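Local coordinates for protein aminopeptidase N (Francisella tularensis subsp. tularensis, PDB 5DLL) that probably removes N-terminal amino acids from peptides as a zinc-dependent M1-family aminopeptidase, serving the breakdown of peptides produced during intracellular protein turnover, at residues I34-T42 against L121-S129; A806-H817 against K847-V857. All blocks are in the same frame, centred on the assembly; numbering follows the deposited sequence.

Interaction 1 of 2, residues I34-T42 against L121-S129; sequences IFELDESKT and LYKSGDVFS
The ring of F128 lies between L37 on one face and K123 on the other. CB of L37 stands over the first face, and CD1 of L37 reaches CD2 of F128 at 3.8 Å, the two side chains running antiparallel alongside one another. K123, from the ring's own hairpin, lays its CD over the second face, offset toward the rim. At the edge the ring meets backbone: F128 CZ is 3.6 Å from D38 O and 4.0 Å from E39 N, which lies in the ring plane.

The loop that offers this backbone is held by its own polar groups. D38 OD2 takes the N-H of S40 (an Asx turn) and that of K41, widening it to an Asx motif, while T42 OG1 donates to D38 O at 2.6 Å, in the carbonyl plane on a lone pair. With OG1 beside the T42 backbone N and CG2 anti to it (chi1 -62°), the methyl points to CD2 of L121, tip to tip (4.0 Å). The extended K123 chain carries NZ across E39 to within 3.8 Å of E39 CB; NZ bonds to Y164 OH, and the E39 carboxylate stays beyond salt-bridge range.

The arrangement illustrates how a loop docks on hairpin side chains around one large ring. Residues 37-41 join antiparallel strands 26-36 and 42-52 of the large sheet of the M1 N-terminal domain. F128 belongs to the 122-123/128-131 hairpin of a separate four-stranded sheet, whose strand 201-204 touches F35, L37 and L121, while strand 150-160 packs against F35 and L37.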
loop_
_atom_site.group_PDB
_atom_site.type_symbol
_atom_site.label_atom_id
_atom_site.label_comp_id
_atom_site.label_asym_id
_atom_site.label_seq_id
_atom_site.Cartn_x
_atom_site.Cartn_y
_atom_site.Cartn_z
ATOM N N ILE A 34 17.419 -26.333 15.607
ATOM C CA ILE A 34 17.826 -27.351 14.639
ATOM C C ILE A 34 16.560 -27.890 13.982
ATOM O O ILE A 34 15.636 -28.328 14.673
ATOM C CB ILE A 34 18.596 -28.521 15.295
ATOM C CG1 ILE A 34 19.853 -28.009 16.019
ATOM C CG2 ILE A 34 18.977 -29.565 14.246
ATOM C CD1 ILE A 34 20.445 -28.986 17.014
ATOM N N PHE A 35 16.520 -27.837 12.653
ATOM C CA PHE A 35 15.396 -28.357 11.879
ATOM C C PHE A 35 15.819 -29.610 11.115
ATOM O O PHE A 35 16.719 -29.556 10.267
ATOM C CB PHE A 35 14.887 -27.313 10.884
ATOM C CG PHE A 35 14.154 -26.163 11.522
ATOM C CD1 PHE A 35 14.853 -25.104 12.095
ATOM C CD2 PHE A 35 12.765 -26.122 11.526
ATOM C CE1 PHE A 35 14.183 -24.039 12.673
ATOM C CE2 PHE A 35 12.088 -25.060 12.106
ATOM C CZ PHE A 35 12.799 -24.017 12.679
ATOM N N GLU A 36 15.171 -30.732 11.430
ATOM C CA GLU A 36 15.335 -31.967 10.678
ATOM C C GLU A 36 14.117 -32.133 9.783
ATOM O O GLU A 36 13.111 -32.711 10.187
ATOM C CB GLU A 36 15.489 -33.151 11.622
ATOM C CG GLU A 36 16.614 -32.955 12.618
ATOM C CD GLU A 36 16.930 -34.207 13.397
ATOM O OE1 GLU A 36 16.972 -34.127 14.641
ATOM O OE2 GLU A 36 17.135 -35.267 12.767
ATOM N N LEU A 37 14.226 -31.609 8.565
ATOM C CA LEU A 37 13.086 -31.492 7.667
ATOM C C LEU A 37 12.563 -32.835 7.166
ATOM O O LEU A 37 13.329 -33.706 6.735
ATOM C CB LEU A 37 13.432 -30.599 6.467
ATOM C CG LEU A 37 13.742 -29.131 6.766
ATOM C CD1 LEU A 37 13.917 -28.365 5.463
ATOM C CD2 LEU A 37 12.655 -28.487 7.620
ATOM N N ASP A 38 11.244 -32.976 7.239
ATOM C CA ASP A 38 10.530 -34.109 6.676
ATOM C C ASP A 38 9.098 -33.676 6.374
ATOM O O ASP A 38 8.545 -32.802 7.050
ATOM C CB ASP A 38 10.532 -35.291 7.647
ATOM C CG ASP A 38 9.902 -36.537 7.047
ATOM O OD1 ASP A 38 10.409 -37.028 6.014
ATOM O OD2 ASP A 38 8.894 -37.020 7.607
ATOM N N GLU A 39 8.514 -34.288 5.348
ATOM C CA GLU A 39 7.138 -34.021 4.945
ATOM C C GLU A 39 6.153 -34.147 6.123
ATOM O O GLU A 39 5.348 -33.246 6.351
ATOM C CB GLU A 39 6.756 -34.974 3.805
ATOM C CG GLU A 39 5.340 -34.822 3.269
ATOM C CD GLU A 39 4.980 -35.905 2.267
ATOM O OE1 GLU A 39 3.909 -36.536 2.423
ATOM O OE2 GLU A 39 5.773 -36.134 1.328
ATOM N N SER A 40 6.244 -35.249 6.872
ATOM C CA SER A 40 5.284 -35.570 7.944
ATOM C C SER A 40 5.764 -35.211 9.350
ATOM O O SER A 40 4.999 -34.692 10.162
ATOM C CB SER A 40 4.968 -37.069 7.933
ATOM O OG SER A 40 4.489 -37.491 6.672
ATOM N N LYS A 41 7.024 -35.521 9.638
ATOM C CA LYS A 41 7.545 -35.483 11.000
ATOM C C LYS A 41 8.825 -34.653 11.087
ATOM O O LYS A 41 9.910 -35.186 11.312
ATOM C CB LYS A 41 7.809 -36.914 11.483
ATOM C CG LYS A 41 6.585 -37.819 11.450
ATOM C CD LYS A 41 6.928 -39.243 11.861
ATOM C CE LYS A 41 5.687 -40.022 12.265
ATOM N NZ LYS A 41 4.625 -39.992 11.221
ATOM N N THR A 42 8.689 -33.344 10.896
ATOM C CA THR A 42 9.805 -32.415 11.057
ATOM C C THR A 42 10.108 -32.233 12.548
ATOM O O THR A 42 9.205 -31.940 13.332
ATOM C CB THR A 42 9.488 -31.042 10.428
ATOM O OG1 THR A 42 9.276 -31.190 9.015
ATOM C CG2 THR A 42 10.624 -30.054 10.671
ATOM N N LEU A 121 5.476 -23.450 9.905
ATOM C CA LEU A 121 6.137 -24.137 8.806
ATOM C C LEU A 121 5.082 -24.871 7.993
ATOM O O LEU A 121 4.302 -25.644 8.547
ATOM C CB LEU A 121 7.183 -25.113 9.349
ATOM C CG LEU A 121 8.036 -25.882 8.340
ATOM C CD1 LEU A 121 8.761 -24.945 7.389
ATOM C CD2 LEU A 121 9.034 -26.747 9.091
ATOM N N TYR A 122 5.038 -24.612 6.689
ATOM C CA TYR A 122 4.148 -25.347 5.792
ATOM C C TYR A 122 4.874 -25.748 4.513
ATOM O O TYR A 122 6.008 -25.345 4.293
ATOM C CB TYR A 122 2.877 -24.541 5.495
ATOM C CG TYR A 122 3.109 -23.162 4.935
ATOM C CD1 TYR A 122 3.272 -22.964 3.565
ATOM C CD2 TYR A 122 3.140 -22.049 5.770
ATOM C CE1 TYR A 122 3.480 -21.696 3.046
ATOM C CE2 TYR A 122 3.343 -20.777 5.259
ATOM C CZ TYR A 122 3.514 -20.610 3.899
ATOM O OH TYR A 122 3.716 -19.353 3.389
ATOM N N LYS A 123 4.221 -26.558 3.686
ATOM C CA LYS A 123 4.838 -27.093 2.474
ATOM C C LYS A 123 3.858 -27.075 1.308
ATOM O O LYS A 123 2.806 -27.708 1.368
ATOM C CB LYS A 123 5.326 -28.518 2.724
ATOM C CG LYS A 123 6.258 -29.049 1.651
ATOM C CD LYS A 123 6.730 -30.448 1.999
ATOM C CE LYS A 123 7.349 -31.143 0.799
ATOM N NZ LYS A 123 7.772 -32.532 1.134
ATOM N N SER A 124 4.221 -26.358 0.245
ATOM C CA SER A 124 3.340 -26.165 -0.905
ATOM C C SER A 124 4.105 -26.294 -2.226
ATOM O O SER A 124 4.754 -25.348 -2.678
ATOM C CB SER A 124 2.664 -24.793 -0.814
ATOM O OG SER A 124 2.081 -24.598 0.466
ATOM N N GLY A 125 4.024 -27.474 -2.835
ATOM C CA GLY A 125 4.647 -27.725 -4.134
ATOM C C GLY A 125 6.109 -28.109 -4.021
ATOM O O GLY A 125 6.953 -27.566 -4.736
ATOM N N ASP A 126 6.390 -29.056 -3.125
ATOM C CA ASP A 126 7.743 -29.572 -2.861
ATOM C C ASP A 126 8.718 -28.506 -2.341
ATOM O O ASP A 126 9.901 -28.511 -2.694
ATOM C CB ASP A 126 8.323 -30.260 -4.108
ATOM C CG ASP A 126 7.385 -31.298 -4.696
ATOM O OD1 ASP A 126 6.770 -32.060 -3.922
ATOM O OD2 ASP A 126 7.267 -31.353 -5.937
ATOM N N VAL A 127 8.224 -27.607 -1.491
ATOM C CA VAL A 127 9.056 -26.542 -0.930
ATOM C C VAL A 127 8.563 -26.109 0.455
ATOM O O VAL A 127 7.427 -25.677 0.616
ATOM C CB VAL A 127 9.150 -25.330 -1.897
ATOM C CG1 VAL A 127 7.777 -24.914 -2.411
ATOM C CG2 VAL A 127 9.870 -24.152 -1.248
ATOM N N PHE A 128 9.428 -26.246 1.456
ATOM C CA PHE A 128 9.126 -25.770 2.800
ATOM C C PHE A 128 9.250 -24.262 2.830
ATOM O O PHE A 128 10.128 -23.689 2.190
ATOM C CB PHE A 128 10.083 -26.360 3.833
ATOM C CG PHE A 128 9.926 -27.836 4.036
ATOM C CD1 PHE A 128 8.989 -28.332 4.929
ATOM C CD2 PHE A 128 10.727 -28.734 3.346
ATOM C CE1 PHE A 128 8.850 -29.696 5.121
ATOM C CE2 PHE A 128 10.591 -30.096 3.540
ATOM C CZ PHE A 128 9.656 -30.575 4.427
ATOM N N SER A 129 8.372 -23.629 3.593
ATOM C CA SER A 129 8.317 -22.177 3.673
ATOM C C SER A 129 7.571 -21.808 4.944
ATOM O O SER A 129 6.741 -22.577 5.415
ATOM C CB SER A 129 7.606 -21.611 2.436
ATOM O OG SER A 129 7.096 -20.311 2.678
#

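Interaction 2 of 2, residues A806-H817 against K847-V857; sequences ADTVLALDKFNH and KIKASNPSKNV
The end of helix 800-815 and the start of the next helix, at H817, pass along the link between helices 835-849 and 855-866, with CA atoms 6.0 Å apart for A806 and I848 and 6.6 Å apart for H817 and N856. The first half is mainly aliphatic, with a charged pair at its margin. I848 sets CG1 against CB of A806, and its CD1 meets V809 CG1 at 4.1 Å, the two side chains crossing at about a right angle. L810 spreads its methyls over the turn, CD1 on S851 and CD2 on I848 and P853. K847, bent at chi2 and chi4, passes its CD and CE alongside L810 CD1 and brings NZ within 3.6 Å of D807 OD1, a long salt bridge at the exposed margin.

This is packing within the C-terminal helical domain, a region of ARM-like repeats in which successive helices stack side by side: here the link between two helices is fitted against an earlier one. S851 OG donates to K847 O, four residues back, just past the end of the first helix, and S854 is the N-cap of the second.

D813 grips that N-cap residue twice. Its OD2 accepts the backbone N-H of S854 at 2.9 Å, almost straight at 168°, and its OD1 accepts from S854 OG at 2.6 Å; both oxygens use their syn lone pairs, a two-pronged hold that fixes the carboxylate's rotation. The hydroxyl is placed for this by chi1 of 62°, between the backbone N and the carbonyl carbon. On the same serine, CB sits over the centre of the H817 ring in a CH-pi contact, 3.5 Å from the centroid, while H817 ND1 makes weak bonds back to D813 O and OD1.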
loop_
_atom_site.group_PDB
_atom_site.type_symbol
_atom_site.label_atom_id
_atom_site.label_comp_id
_atom_site.label_asym_id
_atom_site.label_seq_id
_atom_site.Cartn_x
_atom_site.Cartn_y
_atom_site.Cartn_z
ATOM N N ALA A 806 -25.466 -9.651 -8.953
ATOM C CA ALA A 806 -26.093 -10.618 -8.031
ATOM C C ALA A 806 -25.920 -12.058 -8.525
ATOM O O ALA A 806 -25.631 -12.962 -7.735
ATOM C CB ALA A 806 -27.571 -10.305 -7.835
ATOM N N ASP A 807 -26.099 -12.254 -9.831
ATOM C CA ASP A 807 -25.954 -13.567 -10.452
ATOM C C ASP A 807 -24.538 -14.095 -10.283
ATOM O O ASP A 807 -24.337 -15.212 -9.816
ATOM C CB ASP A 807 -26.289 -13.501 -11.946
ATOM C CG ASP A 807 -27.754 -13.187 -12.213
ATOM O OD1 ASP A 807 -28.590 -13.289 -11.287
ATOM O OD2 ASP A 807 -28.067 -12.835 -13.368
ATOM N N THR A 808 -23.559 -13.283 -10.658
ATOM C CA THR A 808 -22.165 -13.708 -10.608
ATOM C C THR A 808 -21.719 -14.032 -9.183
ATOM O O THR A 808 -20.992 -14.997 -8.968
ATOM C CB THR A 808 -21.235 -12.648 -11.226
ATOM O OG1 THR A 808 -21.637 -11.354 -10.778
ATOM C CG2 THR A 808 -21.311 -12.691 -12.748
ATOM N N VAL A 809 -22.174 -13.242 -8.214
ATOM C CA VAL A 809 -21.887 -13.507 -6.802
ATOM C C VAL A 809 -22.326 -14.913 -6.397
ATOM O O VAL A 809 -21.610 -15.606 -5.676
ATOM C CB VAL A 809 -22.570 -12.475 -5.877
ATOM C CG1 VAL A 809 -22.524 -12.933 -4.421
ATOM C CG2 VAL A 809 -21.907 -11.110 -6.026
ATOM N N LEU A 810 -23.503 -15.325 -6.860
ATOM C CA LEU A 810 -24.027 -16.652 -6.553
ATOM C C LEU A 810 -23.264 -17.766 -7.273
ATOM O O LEU A 810 -23.119 -18.862 -6.733
ATOM C CB LEU A 810 -25.523 -16.725 -6.882
ATOM C CG LEU A 810 -26.409 -15.838 -5.995
ATOM C CD1 LEU A 810 -27.833 -15.784 -6.536
ATOM C CD2 LEU A 810 -26.387 -16.307 -4.544
ATOM N N ALA A 811 -22.786 -17.487 -8.486
ATOM C CA ALA A 811 -21.984 -18.449 -9.246
ATOM C C ALA A 811 -20.576 -18.595 -8.649
ATOM O O ALA A 811 -20.048 -19.706 -8.532
ATOM C CB ALA A 811 -21.901 -18.023 -10.703
ATOM N N LEU A 812 -19.978 -17.465 -8.281
ATOM C CA LEU A 812 -18.681 -17.448 -7.605
ATOM C C LEU A 812 -18.724 -18.159 -6.251
ATOM O O LEU A 812 -17.785 -18.859 -5.875
ATOM C CB LEU A 812 -18.213 -16.006 -7.391
ATOM C CG LEU A 812 -17.886 -15.186 -8.636
ATOM C CD1 LEU A 812 -17.604 -13.745 -8.237
ATOM C CD2 LEU A 812 -16.716 -15.788 -9.394
ATOM N N ASP A 813 -19.822 -17.968 -5.526
ATOM C CA ASP A 813 -19.993 -18.537 -4.188
ATOM C C ASP A 813 -19.908 -20.071 -4.163
ATOM O O ASP A 813 -19.625 -20.663 -3.123
ATOM C CB ASP A 813 -21.330 -18.081 -3.600
ATOM C CG ASP A 813 -21.457 -18.392 -2.130
ATOM O OD1 ASP A 813 -20.580 -17.960 -1.355
ATOM O OD2 ASP A 813 -22.440 -19.065 -1.748
ATOM N N LYS A 814 -20.155 -20.707 -5.304
ATOM C CA LYS A 814 -20.031 -22.159 -5.417
ATOM C C LYS A 814 -18.572 -22.615 -5.307
ATOM O O LYS A 814 -18.288 -23.653 -4.708
ATOM C CB LYS A 814 -20.634 -22.640 -6.738
ATOM C CG LYS A 814 -22.124 -22.363 -6.867
ATOM C CD LYS A 814 -22.688 -22.935 -8.156
ATOM C CE LYS A 814 -24.191 -22.729 -8.246
ATOM N NZ LYS A 814 -24.786 -23.478 -9.387
ATOM N N PHE A 815 -17.658 -21.827 -5.872
ATOM C CA PHE A 815 -16.232 -22.166 -5.905
ATOM C C PHE A 815 -15.441 -21.517 -4.762
ATOM O O PHE A 815 -14.650 -22.184 -4.094
ATOM C CB PHE A 815 -15.619 -21.741 -7.244
ATOM C CG PHE A 815 -16.439 -22.135 -8.448
ATOM C CD1 PHE A 815 -16.560 -23.468 -8.820
ATOM C CD2 PHE A 815 -17.083 -21.168 -9.216
ATOM C CE1 PHE A 815 -17.310 -23.832 -9.929
ATOM C CE2 PHE A 815 -17.834 -21.527 -10.325
ATOM C CZ PHE A 815 -17.948 -22.859 -10.682
ATOM N N ASN A 816 -15.660 -20.220 -4.551
ATOM C CA ASN A 816 -14.899 -19.431 -3.579
ATOM C C ASN A 816 -15.801 -18.421 -2.866
ATOM O O ASN A 816 -16.383 -17.543 -3.506
ATOM C CB ASN A 816 -13.758 -18.702 -4.303
ATOM C CG ASN A 816 -12.708 -18.140 -3.357
ATOM O OD1 ASN A 816 -12.986 -17.821 -2.199
ATOM N ND2 ASN A 816 -11.487 -18.004 -3.860
ATOM N N HIS A 817 -15.903 -18.544 -1.543
ATOM C CA HIS A 817 -16.763 -17.667 -0.737
ATOM C C HIS A 817 -16.121 -16.313 -0.465
ATOM O O HIS A 817 -16.824 -15.321 -0.287
ATOM C CB HIS A 817 -17.112 -18.304 0.613
ATOM C CG HIS A 817 -17.655 -19.696 0.515
ATOM N ND1 HIS A 817 -18.414 -20.135 -0.548
ATOM C CD2 HIS A 817 -17.560 -20.744 1.367
ATOM C CE1 HIS A 817 -18.750 -21.397 -0.354
ATOM N NE2 HIS A 817 -18.246 -21.790 0.801
ATOM N N LYS A 847 -31.762 -10.620 -3.321
ATOM C CA LYS A 847 -31.759 -11.770 -4.223
ATOM C C LYS A 847 -30.633 -12.741 -3.864
ATOM O O LYS A 847 -30.808 -13.957 -3.926
ATOM C CB LYS A 847 -31.623 -11.304 -5.676
ATOM C CG LYS A 847 -31.997 -12.336 -6.728
ATOM C CD LYS A 847 -30.776 -13.048 -7.278
ATOM C CE LYS A 847 -31.156 -14.070 -8.338
ATOM N NZ LYS A 847 -31.760 -13.442 -9.544
ATOM N N ILE A 848 -29.484 -12.198 -3.484
ATOM C CA ILE A 848 -28.352 -13.004 -3.019
ATOM C C ILE A 848 -28.709 -13.706 -1.698
ATOM O O ILE A 848 -28.510 -14.912 -1.551
ATOM C CB ILE A 848 -27.079 -12.127 -2.849
ATOM C CG1 ILE A 848 -26.575 -11.645 -4.219
ATOM C CG2 ILE A 848 -25.970 -12.883 -2.123
ATOM C CD1 ILE A 848 -25.713 -10.398 -4.164
ATOM N N LYS A 849 -29.237 -12.934 -0.754
ATOM C CA LYS A 849 -29.671 -13.434 0.557
ATOM C C LYS A 849 -30.709 -14.567 0.442
ATOM O O LYS A 849 -30.662 -15.542 1.197
ATOM C CB LYS A 849 -30.235 -12.256 1.367
ATOM C CG LYS A 849 -30.931 -12.588 2.677
ATOM C CD LYS A 849 -31.476 -11.315 3.315
ATOM C CE LYS A 849 -32.626 -11.584 4.270
ATOM N NZ LYS A 849 -32.192 -12.370 5.455
ATOM N N ALA A 850 -31.624 -14.437 -0.516
ATOM C CA ALA A 850 -32.748 -15.358 -0.661
ATOM C C ALA A 850 -32.435 -16.609 -1.494
ATOM O O ALA A 850 -33.291 -17.483 -1.627
ATOM C CB ALA A 850 -33.938 -14.620 -1.260
ATOM N N SER A 851 -31.227 -16.703 -2.051
ATOM C CA SER A 851 -30.835 -17.867 -2.859
ATOM C C SER A 851 -29.965 -18.880 -2.097
ATOM O O SER A 851 -29.284 -19.702 -2.711
ATOM C CB SER A 851 -30.116 -17.402 -4.128
ATOM O OG SER A 851 -31.029 -16.756 -4.998
ATOM N N ASN A 852 -30.013 -18.833 -0.768
ATOM C CA ASN A 852 -29.253 -19.747 0.083
ATOM C C ASN A 852 -27.779 -19.805 -0.310
ATOM O O ASN A 852 -27.314 -20.794 -0.881
ATOM C CB ASN A 852 -29.871 -21.152 0.067
ATOM C CG ASN A 852 -29.202 -22.100 1.051
ATOM O OD1 ASN A 852 -28.701 -21.687 2.103
ATOM N ND2 ASN A 852 -29.184 -23.380 0.707
ATOM N N PRO A 853 -27.040 -18.728 -0.016
ATOM C CA PRO A 853 -25.609 -18.722 -0.242
ATOM C C PRO A 853 -24.880 -19.281 0.970
ATOM O O PRO A 853 -25.514 -19.637 1.970
ATOM C CB PRO A 853 -25.307 -17.241 -0.413
ATOM C CG PRO A 853 -26.294 -16.560 0.474
ATOM C CD PRO A 853 -27.508 -17.448 0.548
ATOM N N SER A 854 -23.557 -19.356 0.875
ATOM C CA SER A 854 -22.719 -19.748 1.999
ATOM C C SER A 854 -22.948 -18.811 3.177
ATOM O O SER A 854 -23.461 -17.700 3.013
ATOM C CB SER A 854 -21.242 -19.713 1.600
ATOM O OG SER A 854 -20.834 -18.400 1.235
ATOM N N LYS A 855 -22.563 -19.273 4.362
ATOM C CA LYS A 855 -22.671 -18.480 5.584
ATOM C C LYS A 855 -21.980 -17.126 5.416
ATOM O O LYS A 855 -22.573 -16.093 5.692
ATOM C CB LYS A 855 -22.072 -19.253 6.764
ATOM C CG LYS A 855 -21.994 -18.479 8.071
ATOM C CD LYS A 855 -21.543 -19.377 9.214
ATOM C CE LYS A 855 -20.937 -18.579 10.360
ATOM N NZ LYS A 855 -19.657 -17.910 9.985
ATOM N N ASN A 856 -20.734 -17.150 4.942
ATOM C CA ASN A 856 -19.918 -15.941 4.748
ATOM C C ASN A 856 -20.668 -14.833 3.995
ATOM O O ASN A 856 -20.813 -13.713 4.496
ATOM C CB ASN A 856 -18.617 -16.313 4.002
ATOM C CG ASN A 856 -17.605 -15.171 3.946
ATOM O OD1 ASN A 856 -17.735 -14.164 4.643
ATOM N ND2 ASN A 856 -16.580 -15.335 3.112
ATOM N N VAL A 857 -21.153 -15.172 2.805
ATOM C CA VAL A 857 -21.872 -14.239 1.937
ATOM C C VAL A 857 -23.230 -13.826 2.516
ATOM O O VAL A 857 -23.610 -12.653 2.433
ATOM C CB VAL A 857 -22.082 -14.860 0.537
ATOM C CG1 VAL A 857 -23.031 -14.018 -0.307
ATOM C CG2 VAL A 857 -20.742 -15.050 -0.162
#

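Overall arrangement
Interaction 1 joins segments 79 residues apart, interaction 2 segments 30 apart, and each stays within one region of the enzyme: interaction 1 in the beta-rich N-terminal domain, interaction 2 in the C-terminal helical repeats. Their centres lie 36 Å apart with no touch, no helix or strand is common to them, and neither includes the zinc ligands. Interaction 1 is the more buried although its mutual area is smaller, and no hydrogen bond crosses it; its polar bonding stays largely inside one loop. Interaction 2, partly exposed and nearly twice as large, grades from aliphatic packing to a carboxylate bonded across the contact. The comparison sets a loop packed against hairpin side chains, around a ring, beside a helix start held by directed bonds.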